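Local structure of similar to yteR (Bacilus subtilis) (Clostridium acetobutylicum, 4WU0) at residues L209-E214 against L274-R279; I229-V234 against G281-S286; Y72-L77 against N115-K120. The protein probably hydrolyses unsaturated rhamnogalacturonan fragments derived from pectin, acting as a glycoside hydrolase of family 105. All blocks are in the same frame, centred on the assembly; numbering follows the deposited sequence.

How the contacts relate
Contacts 1 and 2 are neighbours, their centres about 9 Å apart, and both draw on the succession of helices 199-215, 223-240 and 264-279. Their segments alternate along the chain: 209-214, 229-234, 274-279, then 281-286, the loop that leaves the last helix. Gly277 O and Leu283 N make a probable hydrogen bond, and Tyr282 packs on Ile213, so the two form one continuous patch. Contact 3 comes earlier in the chain, a separate loop-to-loop tie whose centre lies about 23 Å from that of contact 1 and 27 Å from contact 2's, with nearest atoms about 10 Å from contact 1. All three belong to one helical domain, consistent with the (alpha/alpha)6 barrel of this family.

Contact 1 of 3, residues L209-E214 against L274-R279; sequences LADTIE and LLKGVR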
loop_
_atom_site.group_PDB
_atom_site.type_symbol
_atom_site.label_atom_id
_atom_site.label_comp_id
_atom_site.label_asym_id
_atom_site.label_seq_id
_atom_site.Cartn_x
_atom_site.Cartn_y
_atom_site.Cartn_z
ATOM N N LEU A 209 6.452 -5.097 2.223
ATOM C CA LEU A 209 7.324 -6.194 2.611
ATOM C C LEU A 209 6.786 -7.541 2.120
ATOM O O LEU A 209 7.507 -8.316 1.472
ATOM C CB LEU A 209 7.535 -6.225 4.129
ATOM C CG LEU A 209 8.429 -5.121 4.716
ATOM C CD1 LEU A 209 8.192 -4.957 6.210
ATOM C CD2 LEU A 209 9.887 -5.477 4.487
ATOM N N ALA A 210 5.530 -7.829 2.424
ATOM C CA ALA A 210 4.951 -9.100 2.033
ATOM C C ALA A 210 5.005 -9.296 0.516
ATOM O O ALA A 210 5.347 -10.371 0.034
ATOM C CB ALA A 210 3.509 -9.222 2.534
ATOM N N ASP A 211 4.664 -8.261 -0.238
ATOM C CA ASP A 211 4.593 -8.367 -1.682
ATOM C C ASP A 211 5.989 -8.415 -2.324
ATOM O O ASP A 211 6.171 -9.023 -3.393
ATOM C CB ASP A 211 3.815 -7.204 -2.263
ATOM C CG ASP A 211 2.338 -7.201 -1.875
ATOM O OD1 ASP A 211 1.827 -8.216 -1.333
ATOM O OD2 ASP A 211 1.666 -6.175 -2.174
ATOM N N THR A 212 6.969 -7.770 -1.695
ATOM C CA THR A 212 8.329 -7.791 -2.228
ATOM C C THR A 212 9.032 -9.119 -1.926
ATOM O O THR A 212 9.659 -9.728 -2.798
ATOM C CB THR A 212 9.151 -6.614 -1.682
ATOM O OG1 THR A 212 8.622 -5.401 -2.219
ATOM C CG2 THR A 212 10.620 -6.719 -2.069
ATOM N N ILE A 213 8.887 -9.600 -0.696
ATOM C CA ILE A 213 9.544 -10.835 -0.323
ATOM C C ILE A 213 9.042 -11.939 -1.243
ATOM O O ILE A 213 9.814 -12.813 -1.646
ATOM C CB ILE A 213 9.269 -11.209 1.155
ATOM C CG1 ILE A 213 9.851 -10.163 2.097
ATOM C CG2 ILE A 213 9.864 -12.579 1.493
ATOM C CD1 ILE A 213 9.260 -10.205 3.509
ATOM N N GLU A 214 7.747 -11.893 -1.569
ATOM C CA GLU A 214 7.121 -12.919 -2.398
ATOM C C GLU A 214 7.822 -13.109 -3.746
ATOM O O GLU A 214 7.907 -14.231 -4.246
ATOM C CB GLU A 214 5.622 -12.606 -2.592
ATOM C CG GLU A 214 4.863 -13.671 -3.370
ATOM C CD GLU A 214 3.390 -13.329 -3.587
ATOM O OE1 GLU A 214 3.055 -12.129 -3.738
ATOM O OE2 GLU A 214 2.568 -14.272 -3.619
ATOM N N LEU A 274 -0.827 -9.743 7.542
ATOM C CA LEU A 274 -0.839 -10.853 8.499
ATOM C C LEU A 274 -1.203 -12.140 7.798
ATOM O O LEU A 274 -0.539 -13.176 7.967
ATOM C CB LEU A 274 -1.838 -10.616 9.637
ATOM C CG LEU A 274 -1.584 -9.498 10.637
ATOM C CD1 LEU A 274 -2.785 -9.349 11.581
ATOM C CD2 LEU A 274 -0.330 -9.773 11.444
ATOM N N LEU A 275 -2.284 -12.096 7.030
ATOM C CA LEU A 275 -2.797 -13.284 6.370
ATOM C C LEU A 275 -1.819 -13.803 5.324
ATOM O O LEU A 275 -1.514 -14.991 5.270
ATOM C CB LEU A 275 -4.158 -13.018 5.727
ATOM C CG LEU A 275 -5.328 -12.915 6.728
ATOM C CD1 LEU A 275 -6.516 -12.246 6.049
ATOM C CD2 LEU A 275 -5.714 -14.265 7.311
ATOM N N LYS A 276 -1.329 -12.907 4.473
ATOM C CA LYS A 276 -0.387 -13.315 3.433
ATOM C C LYS A 276 0.934 -13.786 4.029
ATOM O O LYS A 276 1.533 -14.755 3.559
ATOM C CB LYS A 276 -0.132 -12.142 2.477
ATOM C CG LYS A 276 0.827 -12.475 1.363
ATOM C CD LYS A 276 0.760 -11.456 0.222
ATOM C CE LYS A 276 1.699 -11.800 -0.906
ATOM N NZ LYS A 276 1.418 -10.980 -2.097
ATOM N N GLY A 277 1.375 -13.108 5.087
ATOM C CA GLY A 277 2.612 -13.484 5.757
ATOM C C GLY A 277 2.528 -14.883 6.339
ATOM O O GLY A 277 3.482 -15.656 6.252
ATOM N N VAL A 278 1.381 -15.236 6.911
ATOM C CA VAL A 278 1.196 -16.598 7.406
ATOM C C VAL A 278 1.172 -17.601 6.250
ATOM O O VAL A 278 1.798 -18.673 6.326
ATOM C CB VAL A 278 -0.106 -16.722 8.253
ATOM C CG1 VAL A 278 -0.415 -18.181 8.566
ATOM C CG2 VAL A 278 0.005 -15.900 9.539
ATOM N N ARG A 279 0.445 -17.265 5.184
ATOM C CA ARG A 279 0.298 -18.168 4.047
ATOM C C ARG A 279 1.636 -18.537 3.416
ATOM O O ARG A 279 1.858 -19.682 3.033
ATOM C CB ARG A 279 -0.618 -17.557 2.979
ATOM C CG ARG A 279 -0.711 -18.413 1.714
ATOM C CD ARG A 279 -1.808 -17.939 0.745
ATOM N NE ARG A 279 -1.598 -16.587 0.229
ATOM C CZ ARG A 279 -0.772 -16.277 -0.767
ATOM N NH1 ARG A 279 -0.667 -15.024 -1.183
ATOM N NH2 ARG A 279 -0.032 -17.213 -1.365
HETATM O O HOH W 1 2.250 -16.752 -3.678
HETATM O O HOH W 2 0.178 -13.881 -3.754
#
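Lys276 reaches across from helix 264-279 and places its ammonium group between two carboxylates of helix 199-215, those of Asp211 and Glu214, in a salt-bridge network that joins two helices of what is probably an (alpha/alpha)6 barrel. The two helix segments run the same way at 28° with their axes 9.9 Å apart, a gap that the long side chain spans. With CG anti to the backbone N and every later torsion close to trans, the lysine is a nearly straight rod, and it crosses both acidic side chains at about a right angle. Its NZ forms salt bridges with Asp211 OD1 at 2.9 Å and with Glu214 OE1 at 2.6 Å. In each case the nitrogen stands well above the carboxylate plane, 39° out of it for Asp211 and 49° for Glu214. Tyr272, one turn earlier on the lysine's own helix, offers a hydroxyl that hydrogen-bonds both Lys276 NZ and Asp211 OD1, closing the cluster.

The aliphatic part of the rod packs as well: Lys276 CD lies 4.2 Å from Ala210 CB. Close by, the backbones draw nearest at Ala210 and Gly277, with 6.2 Å between their CA atoms.

Glu214 is turned so that its other oxygen, OE2, looks toward Arg279, yet NH1 stays 4.1 Å from OE2, beyond a salt bridge. Arg279 has a direct ionic partner in Glu357 through NE.

Two acids thus converge on one largely buried ammonium group, which would favour its charged form, while Glu214 OE2 and Arg279 remain a looser, more exposed pair of opposite charges.

Contact 2 of 3, residues I229-V234 against G281-S286; sequences ILNNCV and GYLPES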
loop_
_atom_site.group_PDB
_atom_site.type_symbol
_atom_site.label_atom_id
_atom_site.label_comp_id
_atom_site.label_asym_id
_atom_site.label_seq_id
_atom_site.Cartn_x
_atom_site.Cartn_y
_atom_site.Cartn_z
ATOM N N ILE A 229 12.240 -8.013 9.468
ATOM C CA ILE A 229 11.611 -6.708 9.586
ATOM C C ILE A 229 10.094 -6.859 9.604
ATOM O O ILE A 229 9.410 -6.231 10.400
ATOM C CB ILE A 229 12.032 -5.778 8.403
ATOM C CG1 ILE A 229 13.515 -5.429 8.523
ATOM C CG2 ILE A 229 11.174 -4.504 8.344
ATOM C CD1 ILE A 229 14.079 -4.718 7.306
ATOM N N LEU A 230 9.555 -7.703 8.727
ATOM C CA LEU A 230 8.112 -7.921 8.721
ATOM C C LEU A 230 7.615 -8.494 10.058
ATOM O O LEU A 230 6.594 -8.042 10.614
ATOM C CB LEU A 230 7.708 -8.829 7.557
ATOM C CG LEU A 230 6.217 -9.183 7.485
ATOM C CD1 LEU A 230 5.334 -7.966 7.341
ATOM C CD2 LEU A 230 5.955 -10.126 6.316
ATOM N N ASN A 231 8.324 -9.488 10.581
ATOM C CA ASN A 231 7.952 -10.041 11.875
ATOM C C ASN A 231 7.985 -8.971 12.947
ATOM O O ASN A 231 7.089 -8.916 13.791
ATOM C CB ASN A 231 8.853 -11.202 12.264
ATOM C CG ASN A 231 8.394 -12.499 11.669
ATOM O OD1 ASN A 231 7.622 -13.233 12.272
ATOM N ND2 ASN A 231 8.852 -12.785 10.469
ATOM N N ASN A 232 9.033 -8.164 12.950
ATOM C CA ASN A 232 9.148 -7.103 13.951
ATOM C C ASN A 232 8.017 -6.086 13.850
ATOM O O ASN A 232 7.518 -5.599 14.878
ATOM C CB ASN A 232 10.508 -6.398 13.832
ATOM C CG ASN A 232 11.659 -7.274 14.251
ATOM O OD1 ASN A 232 11.484 -8.270 14.947
ATOM N ND2 ASN A 232 12.852 -6.898 13.835
ATOM N N CYS A 233 7.620 -5.761 12.622
ATOM C CA CYS A 233 6.525 -4.819 12.411
ATOM C C CYS A 233 5.219 -5.411 12.928
ATOM O O CYS A 233 4.415 -4.708 13.526
ATOM C CB CYS A 233 6.370 -4.471 10.927
ATOM S SG CYS A 233 7.662 -3.342 10.282
ATOM N N VAL A 234 5.008 -6.701 12.683
ATOM C CA VAL A 234 3.793 -7.365 13.113
ATOM C C VAL A 234 3.748 -7.416 14.626
ATOM O O VAL A 234 2.701 -7.134 15.222
ATOM C CB VAL A 234 3.687 -8.780 12.486
ATOM C CG1 VAL A 234 2.639 -9.650 13.218
ATOM C CG2 VAL A 234 3.377 -8.657 11.007
ATOM N N GLY A 281 4.535 -18.356 4.956
ATOM C CA GLY A 281 5.470 -18.839 5.962
ATOM C C GLY A 281 6.379 -17.782 6.575
ATOM O O GLY A 281 7.284 -18.134 7.353
ATOM N N TYR A 282 6.149 -16.505 6.245
ATOM C CA TYR A 282 6.972 -15.441 6.791
ATOM C C TYR A 282 6.659 -15.222 8.256
ATOM O O TYR A 282 7.544 -14.857 9.036
ATOM C CB TYR A 282 6.790 -14.118 6.040
ATOM C CG TYR A 282 6.902 -14.204 4.547
ATOM C CD1 TYR A 282 7.633 -15.199 3.938
ATOM C CD2 TYR A 282 6.271 -13.269 3.738
ATOM C CE1 TYR A 282 7.723 -15.269 2.564
ATOM C CE2 TYR A 282 6.356 -13.333 2.381
ATOM C CZ TYR A 282 7.083 -14.333 1.790
ATOM O OH TYR A 282 7.188 -14.426 0.411
ATOM N N LEU A 283 5.400 -15.462 8.619
ATOM C CA LEU A 283 4.921 -15.281 9.979
ATOM C C LEU A 283 4.473 -16.652 10.486
ATOM O O LEU A 283 4.051 -17.505 9.688
ATOM C CB LEU A 283 3.740 -14.313 9.997
ATOM C CG LEU A 283 3.965 -12.923 9.400
ATOM C CD1 LEU A 283 2.658 -12.140 9.313
ATOM C CD2 LEU A 283 4.985 -12.142 10.231
ATOM N N PRO A 284 4.573 -16.871 11.793
ATOM C CA PRO A 284 4.248 -18.204 12.314
ATOM C C PRO A 284 2.766 -18.577 12.202
ATOM O O PRO A 284 1.890 -17.703 12.296
ATOM C CB PRO A 284 4.662 -18.112 13.790
ATOM C CG PRO A 284 4.617 -16.676 14.122
ATOM C CD PRO A 284 4.990 -15.944 12.865
ATOM N N GLU A 285 2.491 -19.872 12.062
ATOM C CA GLU A 285 1.123 -20.343 11.885
ATOM C C GLU A 285 0.280 -20.095 13.127
ATOM O O GLU A 285 -0.956 -20.103 13.069
ATOM C CB GLU A 285 1.110 -21.831 11.512
ATOM C CG GLU A 285 1.723 -22.095 10.142
ATOM C CD GLU A 285 1.672 -23.548 9.725
ATOM O OE1 GLU A 285 0.862 -24.310 10.295
ATOM O OE2 GLU A 285 2.457 -23.924 8.823
ATOM N N SER A 286 0.946 -19.880 14.256
ATOM C CA SER A 286 0.222 -19.585 15.495
ATOM C C SER A 286 -0.585 -18.280 15.392
ATOM O O SER A 286 -1.480 -18.045 16.210
ATOM C CB SER A 286 1.201 -19.509 16.662
ATOM O OG SER A 286 2.090 -18.421 16.470
#
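Leu283 and Asn231 centre a loop-on-helix contact, in which the loop after helix 264-279 folds back against helix 223-240; it combines an apolar core with one side-chain-to-backbone hydrogen bond. The backbones come nearest at these two residues, with Asn231 CA and Leu283 CA 6.3 Å apart. Their side chains slide past one another in opposite directions, the asparagine amide reaching to the loop backbone while the leucine reaches to the helix.

The hydrogen bond runs from Asn231 ND2 to Tyr282 O, 2.8 Å long and fairly straight, at 161° about the hydrogen. The carbonyl oxygen lies in the amide plane of Asn231, whereas the donor is tilted 30° from the carbonyl plane of Tyr282. Since ND2 also donates to Ile227 O, one turn back on the same helix, both its partners are backbone carbonyls and the rotation of the amide is well defined. OD1 of Asn231 is turned to carbon: it lies 3.5 Å from Leu283 CD2 and 3.8 Å from Pro284 CD.

Beside this bond, both methyls of Leu283 meet Val234, CD1 and CD2 each 3.9 Å from its CG2. Leu230 has CG anti to the backbone N (chi1 177°), which carries CD2 over to the Tyr282 side chain, 4.1 Å from both CB and CD2.

The loop begins in a Schellman motif, where Gly281 with its positive phi ends the helix, and Leu283 is further tied by backbone hydrogen bonding to Gly277. The loop packs against all three helices: 199-215 through Tyr282 on Ile213, 223-240 through Asn231, Leu230 and Val234, and 264-279 through Leu283 on Val278. Val234 on Leu274 joins the last two directly.

Contact 3 of 3, residues Y72-L77 against N115-K120; sequences YNIDHL and NVFWHK
Ile74 and His119 are joined first through their backbones, tying the loop between helices 44-54 and 80-90 to the one between helix 93-108 and strand 126-128. Ile74 N donates to His119 O at 2.9 Å, approaching almost along the C=O axis (160°), and Asn73 and Lys120 form a beta bridge there. A CA-H...O contact adds to it, Lys120 CA lying 3.2 Å from Tyr72 O. The end-to-end directions of 72-75 and 117-120 are 89° apart, and the pairing stops at a single bridge.

Ile74 carries the van der Waals contacts. Its CG1 is anti to the backbone N, sending CD1 toward Phe117 in an apolar pair, 3.7 Å from CD2. The other branch, CG2, lies against the His119 imidazole, nearest ND1 at 3.4 Å. Both rings have aromatic neighbours too: Phe117 meets His109 edge-to-face, and His119 stacks with Trp128.

Polar groups gather round Asn73, Asp75 and Lys120. Asn73 OD1 accepts from Asp75 N at 2.9 Å, an Asx turn, and the extended Lys120 chain lies alongside the asparagine, pointing the same way. Lys120 NZ and Asp75 OD2 remain 4.0 Å apart, too far for a salt bridge; one water links them, accepting hydrogen bonds from NZ and from Asn73 ND2 and donating one to OD2 over 2.7 Å. A second water joins OD2 to His119 NE2, meeting the imidazole at its edge in the ring plane, 2.8 Å from the nitrogen. The carboxylate and imidazole planes stand 79° apart.

Direct bonding between the loops is therefore a backbone matter. The Asx turn and bridge hold the backbone at Asp75, while two waters meet its OD2 and couple it to His119 and Lys120.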
loop_
_atom_site.group_PDB
_atom_site.type_symbol
_atom_site.label_atom_id
_atom_site.label_comp_id
_atom_site.label_asym_id
_atom_site.label_seq_id
_atom_site.Cartn_x
_atom_site.Cartn_y
_atom_site.Cartn_z
ATOM N N TYR A 72 8.915 13.047 -11.215
ATOM C CA TYR A 72 9.574 12.108 -10.306
ATOM C C TYR A 72 8.742 11.943 -9.018
ATOM O O TYR A 72 9.205 12.185 -7.913
ATOM C CB TYR A 72 11.039 12.522 -10.058
ATOM C CG TYR A 72 11.891 12.245 -11.284
ATOM C CD1 TYR A 72 12.131 10.944 -11.684
ATOM C CD2 TYR A 72 12.394 13.270 -12.070
ATOM C CE1 TYR A 72 12.867 10.660 -12.798
ATOM C CE2 TYR A 72 13.140 12.998 -13.202
ATOM C CZ TYR A 72 13.368 11.686 -13.558
ATOM O OH TYR A 72 14.105 11.409 -14.683
ATOM N N ASN A 73 7.505 11.514 -9.215
ATOM C CA ASN A 73 6.550 11.264 -8.140
ATOM C C ASN A 73 6.494 9.756 -7.940
ATOM O O ASN A 73 6.082 9.038 -8.843
ATOM C CB ASN A 73 5.173 11.814 -8.547
ATOM C CG ASN A 73 4.102 11.603 -7.492
ATOM O OD1 ASN A 73 4.229 10.754 -6.602
ATOM N ND2 ASN A 73 3.005 12.360 -7.609
ATOM N N ILE A 74 6.948 9.246 -6.794
ATOM C CA ILE A 74 7.010 7.802 -6.626
ATOM C C ILE A 74 5.619 7.147 -6.695
ATOM O O ILE A 74 5.508 5.982 -7.108
ATOM C CB ILE A 74 7.759 7.397 -5.322
ATOM C CG1 ILE A 74 8.358 5.999 -5.430
ATOM C CG2 ILE A 74 6.859 7.497 -4.100
ATOM C CD1 ILE A 74 9.584 5.939 -6.282
ATOM N N ASP A 75 4.586 7.889 -6.322
ATOM C CA ASP A 75 3.200 7.386 -6.359
ATOM C C ASP A 75 2.826 6.938 -7.748
ATOM O O ASP A 75 2.012 6.018 -7.906
ATOM C CB ASP A 75 2.158 8.425 -5.936
ATOM C CG ASP A 75 2.191 8.752 -4.472
ATOM O OD1 ASP A 75 2.757 7.984 -3.677
ATOM O OD2 ASP A 75 1.640 9.802 -4.105
ATOM N N HIS A 76 3.387 7.602 -8.757
ATOM C CA HIS A 76 3.039 7.329 -10.150
ATOM C C HIS A 76 3.515 5.978 -10.668
ATOM O O HIS A 76 3.119 5.580 -11.762
ATOM C CB HIS A 76 3.604 8.419 -11.055
ATOM C CG HIS A 76 2.826 9.684 -11.007
ATOM N ND1 HIS A 76 1.733 9.847 -10.188
ATOM C CD2 HIS A 76 2.958 10.842 -11.691
ATOM C CE1 HIS A 76 1.229 11.056 -10.366
ATOM N NE2 HIS A 76 1.953 11.676 -11.274
ATOM N N LEU A 77 4.329 5.258 -9.898
ATOM C CA LEU A 77 4.764 3.916 -10.278
ATOM C C LEU A 77 3.795 2.811 -9.868
ATOM O O LEU A 77 3.826 1.720 -10.423
ATOM C CB LEU A 77 6.155 3.615 -9.715
ATOM C CG LEU A 77 7.229 4.588 -10.193
ATOM C CD1 LEU A 77 8.562 4.185 -9.595
ATOM C CD2 LEU A 77 7.338 4.654 -11.711
ATOM N N ASN A 115 20.816 6.023 -1.024
ATOM C CA ASN A 115 20.268 5.419 -2.241
ATOM C C ASN A 115 18.820 4.977 -2.180
ATOM O O ASN A 115 18.393 4.099 -2.941
ATOM C CB ASN A 115 21.176 4.280 -2.746
ATOM C CG ASN A 115 22.265 4.796 -3.655
ATOM O OD1 ASN A 115 21.985 5.524 -4.607
ATOM N ND2 ASN A 115 23.523 4.469 -3.339
ATOM N N VAL A 116 18.031 5.628 -1.327
ATOM C CA VAL A 116 16.592 5.394 -1.288
ATOM C C VAL A 116 15.894 6.453 -2.137
ATOM O O VAL A 116 16.248 7.629 -2.086
ATOM C CB VAL A 116 16.060 5.449 0.157
ATOM C CG1 VAL A 116 14.591 5.158 0.207
ATOM C CG2 VAL A 116 16.859 4.486 1.050
ATOM N N PHE A 117 14.921 6.049 -2.937
ATOM C CA PHE A 117 14.146 7.014 -3.720
ATOM C C PHE A 117 13.547 8.117 -2.819
ATOM O O PHE A 117 12.883 7.828 -1.809
ATOM C CB PHE A 117 12.966 6.321 -4.408
ATOM C CG PHE A 117 13.345 5.245 -5.406
ATOM C CD1 PHE A 117 14.318 5.461 -6.372
ATOM C CD2 PHE A 117 12.672 4.035 -5.403
ATOM C CE1 PHE A 117 14.633 4.465 -7.300
ATOM C CE2 PHE A 117 12.964 3.046 -6.322
ATOM C CZ PHE A 117 13.948 3.261 -7.272
ATOM N N TRP A 118 13.730 9.364 -3.212
ATOM C CA TRP A 118 12.920 10.444 -2.677
ATOM C C TRP A 118 11.438 10.151 -2.952
ATOM O O TRP A 118 11.069 9.635 -4.002
ATOM C CB TRP A 118 13.216 11.762 -3.381
ATOM C CG TRP A 118 14.552 12.363 -3.146
ATOM C CD1 TRP A 118 15.563 11.879 -2.358
ATOM C CD2 TRP A 118 15.023 13.599 -3.689
ATOM N NE1 TRP A 118 16.636 12.742 -2.386
ATOM C CE2 TRP A 118 16.339 13.795 -3.213
ATOM C CE3 TRP A 118 14.468 14.548 -4.556
ATOM C CZ2 TRP A 118 17.089 14.916 -3.543
ATOM C CZ3 TRP A 118 15.219 15.659 -4.897
ATOM C CH2 TRP A 118 16.521 15.832 -4.397
ATOM N N HIS A 119 10.587 10.513 -2.011
ATOM C CA HIS A 119 9.161 10.303 -2.195
ATOM C C HIS A 119 8.639 11.019 -3.472
ATOM O O HIS A 119 7.901 10.422 -4.287
ATOM C CB HIS A 119 8.401 10.769 -0.968
ATOM C CG HIS A 119 6.988 10.311 -0.985
ATOM N ND1 HIS A 119 6.666 8.970 -1.013
ATOM C CD2 HIS A 119 5.821 10.991 -1.060
ATOM C CE1 HIS A 119 5.354 8.845 -1.094
ATOM N NE2 HIS A 119 4.821 10.055 -1.121
ATOM N N LYS A 120 9.015 12.284 -3.656
ATOM C CA LYS A 120 8.718 13.009 -4.883
ATOM C C LYS A 120 9.802 14.058 -5.086
ATOM O O LYS A 120 10.482 14.454 -4.133
ATOM C CB LYS A 120 7.378 13.763 -4.841
ATOM C CG LYS A 120 6.156 12.930 -4.477
ATOM C CD LYS A 120 4.870 13.755 -4.578
ATOM C CE LYS A 120 3.666 12.945 -4.124
ATOM N NZ LYS A 120 2.427 13.741 -4.247
HETATM O O HOH W 3 0.841 11.771 -5.704
HETATM O O HOH W 4 2.193 10.868 -1.790
#